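Local atomic coordinates of putative NADPH:quinone oxidoreductase (Ralstonia eutropha, PDB entry 3IUP), a protein that binds NADPH and probably catalyses the reduction of quinones with it, probably as a member of the medium-chain dehydrogenase/reductase family. Residues I39-F53 and Y360-N374. Numbering follows the deposited sequence. Where two conformers were deposited one is given.
Sequences IEASPLNPSDLGLLF and YNKRATGEKYLINPN. With NDP (NADPH dihydro-nicotinamide-adenine-dinucleotide phosphate), chain C.
Lys368 NZ donates to Asn45 OD1 at 2.9 Å, in the carbonyl plane and on a lone pair that the neutral amide can offer. The lysine chain, extended to CD and then bent (chi3 and chi4 both -70°), curls its ammonium toward the cofactor, where Lys368 NZ donates to NDP O2N at 2.6 Å and would probably offset the diphosphate's negative charge. NZ also donates to water 2, which lies near NDP O2A. Consistent with a medium-chain dehydrogenase/reductase fold, strand 369-372, near the C-terminus, pairs antiparallel with strand 34-43 in the GroES-like domain. Ser42 and Ile371 form the hydrogen-bonded pair; beyond it, Leu44 N donates to Tyr369 O at 3.1 Å. At the far end Asn374 ND2, which also bonds Gln129 O, reaches Ile39 O at 2.8 Å, while Asn372 OD1 accepts from Asn374 N in an Asx turn.

Packing spreads from the strands to helix 46-53. Leu44 CD1 sits over the centre of the Tyr360 ring, a CH-pi contact, and Leu44 CG meets Ile371 CD1 at 3.6 Å; a branched aliphatic chain can serve both. Tyrosine suits its place by joining an apolar ring, whose rim receives Leu49 CD2 and Leu52 CD2, to a hydroxyl that bonds Val351 O. Arg363 grips Asn361 side-on, NE to O and NH2 to OD1; its flat guanidinium can bond at the edge while Leu49 CD1 lies over one face, 3.7 Å from Arg363 NE.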
ATOM      1  N   ILE A  39      36.411  17.410  -1.419  1.00 15.90           N
ATOM      2  CA  ILE A  39      35.746  16.104  -1.497  0.60 17.20           C
ATOM      3  C   ILE A  39      36.653  15.119  -2.253  1.00 16.62           C
ATOM      4  O   ILE A  39      37.124  15.410  -3.343  1.00 17.00           O
ATOM      5  CB  ILE A  39      34.361  16.211  -2.149  0.60 16.53           C
ATOM      6  CG1 ILE A  39      33.470  17.166  -1.341  0.60 18.08           C
ATOM      7  CG2 ILE A  39      33.715  14.811  -2.234  0.60 17.70           C
ATOM      8  CD1 ILE A  39      32.196  17.595  -2.054  0.60 17.55           C
ATOM      9  N   GLU A  40      36.918  13.977  -1.621  1.00 16.79           N
ATOM     10  CA  GLU A  40      37.832  12.969  -2.181  1.00 17.03           C
ATOM     11  C   GLU A  40      37.144  11.643  -2.504  1.00 17.86           C
ATOM     12  O   GLU A  40      37.768  10.752  -3.111  1.00 16.68           O
ATOM     13  CB  GLU A  40      39.030  12.762  -1.245  1.00 18.06           C
ATOM     14  CG  GLU A  40      39.826  14.051  -1.133  1.00 19.59           C
ATOM     15  CD  GLU A  40      41.085  13.948  -0.333  1.00 25.60           C
ATOM     16  OE1 GLU A  40      41.288  12.939   0.332  1.00 26.84           O
ATOM     17  OE2 GLU A  40      41.918  14.888  -0.448  1.00 28.60           O
ATOM     18  N   ALA A  41      35.874  11.495  -2.112  1.00 17.67           N
ATOM     19  CA  ALA A  41      35.164  10.224  -2.305  1.00 17.16           C
ATOM     20  C   ALA A  41      33.666  10.475  -2.263  1.00 17.55           C
ATOM     21  O   ALA A  41      33.146  10.972  -1.265  1.00 17.31           O
ATOM     22  CB  ALA A  41      35.546   9.179  -1.272  1.00 17.46           C
ATOM     23  N   SER A  42      32.966  10.113  -3.325  1.00 16.45           N
ATOM     24  CA  SER A  42      31.517  10.228  -3.351  1.00 16.86           C
ATOM     25  C   SER A  42      30.951   9.119  -4.256  1.00 16.92           C
ATOM     26  O   SER A  42      31.368   8.998  -5.396  1.00 17.82           O
ATOM     27  CB  SER A  42      31.135  11.609  -3.867  1.00 17.00           C
ATOM     28  OG  SER A  42      29.761  11.811  -3.938  1.00 20.24           O
ATOM     29  N   PRO A  43      29.993   8.338  -3.757  1.00 16.22           N
ATOM     30  CA  PRO A  43      29.539   7.189  -4.510  1.00 16.05           C
ATOM     31  C   PRO A  43      28.516   7.584  -5.548  1.00 17.27           C
ATOM     32  O   PRO A  43      27.828   8.584  -5.377  1.00 16.40           O
ATOM     33  CB  PRO A  43      28.911   6.316  -3.421  1.00 16.56           C
ATOM     34  CG  PRO A  43      28.338   7.291  -2.474  1.00 16.58           C
ATOM     35  CD  PRO A  43      29.358   8.400  -2.435  1.00 16.75           C
ATOM     36  N   LEU A  44      28.426   6.788  -6.625  1.00 16.79           N
ATOM     37  CA  LEU A  44      27.356   6.866  -7.595  1.00 16.41           C
ATOM     38  C   LEU A  44      26.271   5.860  -7.207  1.00 17.59           C
ATOM     39  O   LEU A  44      26.349   4.665  -7.515  1.00 19.47           O
ATOM     40  CB  LEU A  44      27.884   6.553  -8.994  1.00 17.68           C
ATOM     41  CG  LEU A  44      28.537   7.731  -9.684  1.00 19.10           C
ATOM     42  CD1 LEU A  44      29.552   7.246 -10.722  1.00 18.00           C
ATOM     43  CD2 LEU A  44      27.442   8.621 -10.323  1.00 19.13           C
ATOM     44  N   ASN A  45      25.312   6.318  -6.438  1.00 16.98           N
ATOM     45  CA  ASN A  45      24.243   5.459  -5.961  1.00 18.31           C
ATOM     46  C   ASN A  45      23.062   5.608  -6.956  1.00 19.12           C
ATOM     47  O   ASN A  45      22.950   6.628  -7.683  1.00 18.48           O
ATOM     48  CB  ASN A  45      23.789   5.890  -4.588  1.00 17.88           C
ATOM     49  CG  ASN A  45      24.813   5.683  -3.494  1.00 18.95           C
ATOM     50  OD1 ASN A  45      25.592   4.701  -3.492  1.00 20.77           O
ATOM     51  ND2 ASN A  45      24.805   6.628  -2.496  1.00 19.32           N
ATOM     52  N   PRO A  46      22.128   4.654  -6.938  1.00 19.93           N
ATOM     53  CA  PRO A  46      20.943   4.729  -7.814  1.00 20.12           C
ATOM     54  C   PRO A  46      20.143   6.016  -7.669  1.00 20.08           C
ATOM     55  O   PRO A  46      19.744   6.569  -8.675  1.00 19.81           O
ATOM     56  CB  PRO A  46      20.134   3.494  -7.387  1.00 21.37           C
ATOM     57  CG  PRO A  46      21.214   2.491  -7.030  1.00 20.37           C
ATOM     58  CD  PRO A  46      22.167   3.376  -6.198  1.00 20.47           C
ATOM     59  N   SER A  47      20.006   6.547  -6.453  1.00 21.04           N
ATOM     60  CA  SER A  47      19.358   7.851  -6.251  1.00 22.01           C
ATOM     61  C   SER A  47      20.079   8.947  -7.013  1.00 21.08           C
ATOM     62  O   SER A  47      19.455   9.801  -7.609  1.00 21.44           O
ATOM     63  CB  SER A  47      19.311   8.218  -4.775  1.00 22.70           C
ATOM     64  OG  SER A  47      20.530   7.795  -4.139  1.00 26.56           O
ATOM     65  N   ASP A  48      21.414   8.875  -7.052  1.00 19.36           N
ATOM     66  CA  ASP A  48      22.203   9.882  -7.779  1.00 18.38           C
ATOM     67  C   ASP A  48      22.033   9.764  -9.278  1.00 18.46           C
ATOM     68  O   ASP A  48      21.938  10.751  -9.969  1.00 19.95           O
ATOM     69  CB  ASP A  48      23.687   9.764  -7.428  1.00 18.65           C
ATOM     70  CG  ASP A  48      23.947   9.912  -5.907  1.00 20.12           C
ATOM     71  OD1 ASP A  48      23.482  10.970  -5.346  1.00 19.57           O
ATOM     72  OD2 ASP A  48      24.567   8.974  -5.308  1.00 18.62           O
ATOM     73  N   LEU A  49      21.982   8.521  -9.779  1.00 18.53           N
ATOM     74  CA  LEU A  49      21.889   8.278 -11.202  1.00 19.30           C
ATOM     75  C   LEU A  49      20.546   8.828 -11.702  1.00 18.47           C
ATOM     76  O   LEU A  49      20.449   9.311 -12.831  1.00 19.73           O
ATOM     77  CB  LEU A  49      22.000   6.763 -11.458  1.00 19.47           C
ATOM     78  CG  LEU A  49      23.311   6.137 -11.028  1.00 19.32           C
ATOM     79  CD1 LEU A  49      23.252   4.608 -11.287  1.00 22.29           C
ATOM     80  CD2 LEU A  49      24.468   6.717 -11.700  1.00 21.70           C
ATOM     81  N   GLY A  50      19.530   8.756 -10.857  1.00 19.96           N
ATOM     82  CA  GLY A  50      18.193   9.274 -11.191  1.00 21.34           C
ATOM     83  C   GLY A  50      18.263  10.761 -11.486  1.00 21.35           C
ATOM     84  O   GLY A  50      17.741  11.263 -12.485  1.00 22.41           O
ATOM     85  N   LEU A  51      18.988  11.469 -10.652  1.00 20.74           N
ATOM     86  CA  LEU A  51      19.136  12.923 -10.849  1.00 20.28           C
ATOM     87  C   LEU A  51      20.090  13.236 -11.981  1.00 20.14           C
ATOM     88  O   LEU A  51      19.844  14.119 -12.817  1.00 19.54           O
ATOM     89  CB  LEU A  51      19.595  13.565  -9.542  1.00 19.53           C
ATOM     90  CG  LEU A  51      19.704  15.079  -9.585  1.00 21.98           C
ATOM     91  CD1 LEU A  51      18.326  15.732  -9.914  1.00 23.34           C
ATOM     92  CD2 LEU A  51      20.290  15.564  -8.234  1.00 20.85           C
ATOM     93  N   LEU A  52      21.166  12.481 -12.055  1.00 19.51           N
ATOM     94  CA  LEU A  52      22.185  12.700 -13.053  1.00 19.38           C
ATOM     95  C   LEU A  52      21.629  12.639 -14.493  1.00 19.64           C
ATOM     96  O   LEU A  52      21.892  13.515 -15.323  1.00 19.65           O
ATOM     97  CB  LEU A  52      23.301  11.684 -12.837  1.00 19.57           C
ATOM     98  CG  LEU A  52      24.532  11.733 -13.722  1.00 19.57           C
ATOM     99  CD1 LEU A  52      25.267  13.123 -13.600  1.00 20.56           C
ATOM    100  CD2 LEU A  52      25.454  10.522 -13.316  1.00 19.87           C
ATOM    101  N   PHE A  53      20.850  11.607 -14.772  1.00 20.85           N
ATOM    102  CA  PHE A  53      20.368  11.360 -16.129  1.00 21.36           C
ATOM    103  C   PHE A  53      18.916  11.726 -16.306  1.00 22.24           C
ATOM    104  O   PHE A  53      18.428  11.762 -17.425  1.00 23.31           O
ATOM    105  CB  PHE A  53      20.567   9.878 -16.495  1.00 21.15           C
ATOM    106  CG  PHE A  53      21.986   9.427 -16.382  1.00 20.70           C
ATOM    107  CD1 PHE A  53      22.980  10.107 -17.029  1.00 20.55           C
ATOM    108  CD2 PHE A  53      22.318   8.263 -15.655  1.00 21.52           C
ATOM    109  CE1 PHE A  53      24.300   9.706 -16.933  1.00 24.25           C
ATOM    110  CE2 PHE A  53      23.643   7.851 -15.564  1.00 23.20           C
ATOM    111  CZ  PHE A  53      24.618   8.561 -16.204  1.00 22.28           C
ATOM    112  N   TYR A 360      28.423   1.769 -14.954  1.00 23.30           N
ATOM    113  CA  TYR A 360      27.882   2.131 -13.683  1.00 23.38           C
ATOM    114  C   TYR A 360      26.352   2.279 -13.699  1.00 22.91           C
ATOM    115  O   TYR A 360      25.677   2.032 -12.696  1.00 24.05           O
ATOM    116  CB  TYR A 360      28.650   3.320 -13.091  1.00 23.13           C
ATOM    117  CG  TYR A 360      28.490   4.708 -13.689  1.00 23.73           C
ATOM    118  CD1 TYR A 360      27.323   5.433 -13.502  1.00 22.55           C
ATOM    119  CD2 TYR A 360      29.563   5.332 -14.307  1.00 19.86           C
ATOM    120  CE1 TYR A 360      27.199   6.745 -13.998  1.00 22.66           C
ATOM    121  CE2 TYR A 360      29.482   6.640 -14.762  1.00 20.88           C
ATOM    122  CZ  TYR A 360      28.275   7.342 -14.610  1.00 19.61           C
ATOM    123  OH  TYR A 360      28.186   8.627 -15.081  1.00 19.53           O
ATOM    124  N   ASN A 361      25.822   2.630 -14.848  1.00 23.35           N
ATOM    125  CA  ASN A 361      24.394   2.797 -14.981  1.00 24.53           C
ATOM    126  C   ASN A 361      23.603   1.459 -15.007  1.00 26.00           C
ATOM    127  O   ASN A 361      22.372   1.497 -14.980  1.00 26.55           O
ATOM    128  CB  ASN A 361      24.056   3.724 -16.162  1.00 24.80           C
ATOM    129  CG  ASN A 361      22.697   4.380 -15.993  1.00 23.26           C
ATOM    130  OD1 ASN A 361      22.254   4.626 -14.867  1.00 26.30           O
ATOM    131  ND2 ASN A 361      22.002   4.597 -17.085  1.00 26.53           N
ATOM    132  N   LYS A 362      24.288   0.298 -14.947  1.00 26.84           N
ATOM    133  CA  LYS A 362      23.573  -0.994 -14.871  1.00 26.65           C
ATOM    134  C   LYS A 362      23.031  -1.247 -13.476  1.00 27.49           C
ATOM    135  O   LYS A 362      22.140  -2.086 -13.314  1.00 26.45           O
ATOM    136  CB  LYS A 362      24.465  -2.168 -15.220  1.00 28.00           C
ATOM    137  CG  LYS A 362      25.139  -2.146 -16.583  1.00 29.07           C
ATOM    138  CD  LYS A 362      26.023  -3.395 -16.699  1.00 30.01           C
ATOM    139  N   ARG A 363      23.558  -0.556 -12.455  1.00 26.14           N
ATOM    140  CA  ARG A 363      23.249  -0.895 -11.037  1.00 26.29           C
ATOM    141  C   ARG A 363      23.381  -2.432 -10.814  1.00 25.40           C
ATOM    142  O   ARG A 363      22.547  -3.076 -10.149  1.00 25.15           O
ATOM    143  CB  ARG A 363      21.852  -0.381 -10.597  1.00 27.04           C
ATOM    144  CG  ARG A 363      21.585   1.097 -11.001  1.00 28.84           C
ATOM    145  CD  ARG A 363      20.764   1.136 -12.293  1.00 32.73           C
ATOM    146  NE  ARG A 363      20.655   2.468 -12.889  1.00 32.95           N
ATOM    147  CZ  ARG A 363      19.797   3.400 -12.479  1.00 33.32           C
ATOM    148  NH1 ARG A 363      18.986   3.161 -11.444  1.00 35.90           N
ATOM    149  NH2 ARG A 363      19.767   4.582 -13.080  1.00 31.11           N
ATOM    150  N   ALA A 364      24.458  -2.963 -11.366  1.00 25.51           N
ATOM    151  CA  ALA A 364      24.787  -4.401 -11.286  1.00 24.57           C
ATOM    152  C   ALA A 364      25.501  -4.704  -9.972  1.00 24.97           C
ATOM    153  O   ALA A 364      26.254  -3.857  -9.450  1.00 22.89           O
ATOM    154  CB  ALA A 364      25.668  -4.761 -12.489  1.00 24.43           C
ATOM    155  N   THR A 365      25.246  -5.895  -9.405  1.00 23.63           N
ATOM    156  CA  THR A 365      25.920  -6.359  -8.187  1.00 24.87           C
ATOM    157  C   THR A 365      27.425  -6.231  -8.214  1.00 25.33           C
ATOM    158  O   THR A 365      28.076  -6.674  -9.173  1.00 25.80           O
ATOM    159  CB  THR A 365      25.598  -7.893  -7.925  1.00 25.09           C
ATOM    160  OG1 THR A 365      24.189  -8.072  -7.967  1.00 26.95           O
ATOM    161  CG2 THR A 365      26.207  -8.440  -6.557  1.00 24.63           C
ATOM    162  N   GLY A 366      27.991  -5.614  -7.168  1.00 26.68           N
ATOM    163  CA  GLY A 366      29.457  -5.460  -7.076  1.00 26.89           C
ATOM    164  C   GLY A 366      30.097  -4.558  -8.126  1.00 27.42           C
ATOM    165  O   GLY A 366      31.330  -4.626  -8.365  1.00 26.21           O
ATOM    166  N   GLU A 367      29.280  -3.693  -8.730  1.00 26.28           N
ATOM    167  CA  GLU A 367      29.763  -2.782  -9.742  1.00 25.69           C
ATOM    168  C   GLU A 367      29.330  -1.361  -9.418  1.00 24.81           C
ATOM    169  O   GLU A 367      28.867  -0.661 -10.314  1.00 25.51           O
ATOM    170  CB  GLU A 367      29.311  -3.208 -11.149  1.00 26.70           C
ATOM    171  CG  GLU A 367      29.869  -4.577 -11.531  1.00 28.67           C
ATOM    172  CD  GLU A 367      29.671  -4.968 -12.979  1.00 33.28           C
ATOM    173  OE1 GLU A 367      30.237  -4.274 -13.860  1.00 33.58           O
ATOM    174  OE2 GLU A 367      28.971  -6.010 -13.229  1.00 35.21           O
ATOM    175  N   LYS A 368      29.465  -0.972  -8.146  1.00 22.38           N
ATOM    176  CA  LYS A 368      29.302   0.413  -7.741  1.00 22.78           C
ATOM    177  C   LYS A 368      30.601   1.209  -7.960  1.00 21.43           C
ATOM    178  O   LYS A 368      31.690   0.756  -7.606  1.00 21.18           O
ATOM    179  CB  LYS A 368      28.850   0.532  -6.306  1.00 22.58           C
ATOM    180  CG  LYS A 368      28.445   1.981  -5.923  1.00 24.01           C
ATOM    181  CD  LYS A 368      28.055   2.142  -4.472  1.00 24.40           C
ATOM    182  CE  LYS A 368      26.717   1.453  -4.141  1.00 23.51           C
ATOM    183  NZ  LYS A 368      25.568   2.129  -4.749  1.00 23.08           N
ATOM    184  N   TYR A 369      30.461   2.385  -8.554  1.00 20.20           N
ATOM    185  CA  TYR A 369      31.604   3.247  -8.843  1.00 19.33           C
ATOM    186  C   TYR A 369      31.713   4.336  -7.770  1.00 19.00           C
ATOM    187  O   TYR A 369      30.701   4.849  -7.325  1.00 18.87           O
ATOM    188  CB  TYR A 369      31.467   3.887 -10.227  1.00 19.78           C
ATOM    189  CG  TYR A 369      31.968   3.048 -11.391  1.00 21.02           C
ATOM    190  CD1 TYR A 369      31.866   1.667 -11.399  1.00 23.53           C
ATOM    191  CD2 TYR A 369      32.548   3.673 -12.501  1.00 23.30           C
ATOM    192  CE1 TYR A 369      32.352   0.930 -12.492  1.00 23.42           C
ATOM    193  CE2 TYR A 369      33.030   2.954 -13.582  1.00 23.68           C
ATOM    194  CZ  TYR A 369      32.932   1.581 -13.565  1.00 26.12           C
ATOM    195  OH  TYR A 369      33.407   0.901 -14.659  1.00 25.81           O
ATOM    196  N   LEU A 370      32.946   4.695  -7.419  1.00 17.43           N
ATOM    197  CA  LEU A 370      33.254   5.772  -6.448  1.00 17.56           C
ATOM    198  C   LEU A 370      33.893   6.901  -7.238  1.00 17.91           C
ATOM    199  O   LEU A 370      34.785   6.654  -8.046  1.00 17.75           O
ATOM    200  CB  LEU A 370      34.238   5.286  -5.421  1.00 17.79           C
ATOM    201  CG  LEU A 370      34.577   6.241  -4.281  1.00 18.41           C
ATOM    202  CD1 LEU A 370      33.320   6.457  -3.417  1.00 15.54           C
ATOM    203  CD2 LEU A 370      35.763   5.673  -3.467  1.00 20.82           C
ATOM    204  N   ILE A 371      33.420   8.120  -7.042  1.00 16.90           N
ATOM    205  CA  ILE A 371      34.033   9.273  -7.670  1.00 17.41           C
ATOM    206  C   ILE A 371      34.966   9.924  -6.691  1.00 17.71           C
ATOM    207  O   ILE A 371      34.627  10.140  -5.501  1.00 17.74           O
ATOM    208  CB  ILE A 371      32.992  10.325  -8.113  1.00 16.06           C
ATOM    209  CG1 ILE A 371      31.976   9.754  -9.104  1.00 18.48           C
ATOM    210  CG2 ILE A 371      33.670  11.609  -8.738  1.00 18.36           C
ATOM    211  CD1 ILE A 371      30.675  10.598  -9.181  1.00 18.92           C
ATOM    212  N   ASN A 372      36.154  10.270  -7.169  1.00 18.01           N
ATOM    213  CA  ASN A 372      37.011  11.175  -6.439  1.00 17.91           C
ATOM    214  C   ASN A 372      37.083  12.472  -7.223  1.00 18.71           C
ATOM    215  O   ASN A 372      37.797  12.550  -8.223  1.00 17.92           O
ATOM    216  CB  ASN A 372      38.409  10.592  -6.246  1.00 18.89           C
ATOM    217  CG  ASN A 372      39.364  11.580  -5.570  1.00 20.84           C
ATOM    218  OD1 ASN A 372      39.034  12.745  -5.336  1.00 20.10           O
ATOM    219  ND2 ASN A 372      40.535  11.092  -5.215  1.00 25.66           N
ATOM    220  N   PRO A 373      36.334  13.505  -6.799  1.00 18.84           N
ATOM    221  CA  PRO A 373      36.257  14.743  -7.602  1.00 19.44           C
ATOM    222  C   PRO A 373      37.570  15.408  -7.836  1.00 20.12           C
ATOM    223  O   PRO A 373      37.702  16.180  -8.795  1.00 20.52           O
ATOM    224  CB  PRO A 373      35.372  15.660  -6.738  1.00 19.64           C
ATOM    225  CG  PRO A 373      34.471  14.684  -6.049  1.00 17.82           C
ATOM    226  CD  PRO A 373      35.377  13.539  -5.687  1.00 18.84           C
ATOM    227  N   ASN A 374      38.514  15.185  -6.942  1.00 19.62           N
ATOM    228  CA  ASN A 374      39.804  15.784  -7.091  1.00 21.46           C
ATOM    229  C   ASN A 374      40.868  14.904  -7.778  1.00 23.25           C
ATOM    230  O   ASN A 374      42.022  15.341  -7.956  1.00 23.72           O
ATOM    231  CB  ASN A 374      40.271  16.290  -5.727  1.00 19.93           C
ATOM    232  CG  ASN A 374      39.582  17.568  -5.343  1.00 20.84           C
ATOM    233  OD1 ASN A 374      39.962  18.631  -5.819  1.00 19.08           O
ATOM    234  ND2 ASN A 374      38.513  17.481  -4.507  1.00 14.72           N
TER
HETATM  235  PA  NDP C 401      23.816  -1.631  -5.658  0.80 19.46           P
HETATM  236  O1A NDP C 401      24.905  -1.962  -4.763  0.80 17.83           O
HETATM  237  O2A NDP C 401      24.111  -0.924  -6.924  0.80 20.74           O
HETATM  238  O5B NDP C 401      23.105  -3.087  -5.998  0.80 17.61           O
HETATM  239  C5B NDP C 401      21.921  -3.045  -6.803  0.80 18.49           C
HETATM  240  C4B NDP C 401      21.319  -4.416  -6.831  0.80 16.98           C
HETATM  241  O4B NDP C 401      20.154  -4.297  -7.596  0.80 20.34           O
HETATM  242  C3B NDP C 401      22.230  -5.464  -7.491  0.80 18.15           C
HETATM  243  O3B NDP C 401      22.358  -6.671  -6.770  0.80 18.71           O
HETATM  244  C2B NDP C 401      21.505  -5.777  -8.820  0.80 18.25           C
HETATM  245  O2B NDP C 401      21.614  -7.136  -9.242  0.80 17.45           O
HETATM  246  C1B NDP C 401      20.067  -5.446  -8.448  0.80 18.81           C
HETATM  247  N9A NDP C 401      19.238  -5.069  -9.600  0.80 18.89           N
HETATM  248  C8A NDP C 401      19.567  -4.108 -10.535  0.80 20.10           C
HETATM  249  N7A NDP C 401      18.539  -3.972 -11.392  0.80 16.64           N
HETATM  250  C5A NDP C 401      17.528  -4.833 -11.011  0.80 21.48           C
HETATM  251  C6A NDP C 401      16.246  -5.134 -11.513  0.80 21.56           C
HETATM  252  N6A NDP C 401      15.751  -4.609 -12.648  0.80 20.30           N
HETATM  253  N1A NDP C 401      15.474  -6.073 -10.860  0.80 19.83           N
HETATM  254  C2A NDP C 401      15.934  -6.736  -9.765  0.80 19.86           C
HETATM  255  N3A NDP C 401      17.185  -6.438  -9.276  0.80 22.52           N
HETATM  256  C4A NDP C 401      17.966  -5.512  -9.881  0.80 21.16           C
HETATM  257  O3  NDP C 401      22.627  -0.760  -4.993  0.80 20.99           O
HETATM  258  PN  NDP C 401      22.644  -0.080  -3.588  0.80 20.11           P
HETATM  259  O1N NDP C 401      22.964  -0.975  -2.503  0.80 16.98           O
HETATM  260  O2N NDP C 401      23.397   1.220  -3.606  0.80 16.24           O
HETATM  261  O5D NDP C 401      21.066   0.305  -3.463  0.80 19.48           O
HETATM  262  C5D NDP C 401      20.108  -0.739  -3.231  0.80 20.79           C
HETATM  263  C4D NDP C 401      18.697  -0.190  -3.420  0.80 21.31           C
HETATM  264  O4D NDP C 401      18.391   0.583  -2.240  0.80 21.51           O
HETATM  265  C3D NDP C 401      18.480   0.719  -4.647  0.80 21.77           C
HETATM  266  O3D NDP C 401      17.214   0.496  -5.235  0.80 19.22           O
HETATM  267  C2D NDP C 401      18.497   2.100  -4.011  0.80 22.47           C
HETATM  268  O2D NDP C 401      17.847   3.124  -4.748  0.80 25.64           O
HETATM  269  C1D NDP C 401      17.767   1.779  -2.704  0.80 21.89           C
HETATM  270  N1N NDP C 401      17.888   2.842  -1.681  0.80 19.96           N
HETATM  271  C2N NDP C 401      16.748   3.509  -1.376  0.80 20.71           C
HETATM  272  C3N NDP C 401      16.742   4.526  -0.457  0.80 19.78           C
HETATM  273  C7N NDP C 401      15.435   5.166  -0.029  0.80 20.14           C
HETATM  274  O7N NDP C 401      15.540   6.271   0.812  0.80 19.94           O
HETATM  275  N7N NDP C 401      14.223   4.759  -0.427  0.80 17.59           N
HETATM  276  C4N NDP C 401      17.917   4.724   0.419  0.80 17.42           C
HETATM  277  C5N NDP C 401      19.127   3.920   0.014  0.80 21.10           C
HETATM  278  C6N NDP C 401      19.059   2.998  -1.023  0.80 21.29           C
HETATM  279  P2B NDP C 401      22.038  -7.516 -10.784  0.80 20.66           P
HETATM  280  O1X NDP C 401      23.550  -7.781 -10.770  0.80 20.30           O
HETATM  281  O2X NDP C 401      21.691  -6.413 -11.779  0.80 20.42           O
HETATM  282  O3X NDP C 401      21.231  -8.791 -11.075  0.80 19.10           O
HETATM  283  O   HOH W   1      27.802   3.224  -9.321  1.00 16.97           O
HETATM  284  O   HOH W   2      24.888   1.612  -7.315  1.00 27.08           O
HETATM  285  O   HOH W   3      17.901   5.479 -10.648  1.00 33.23           O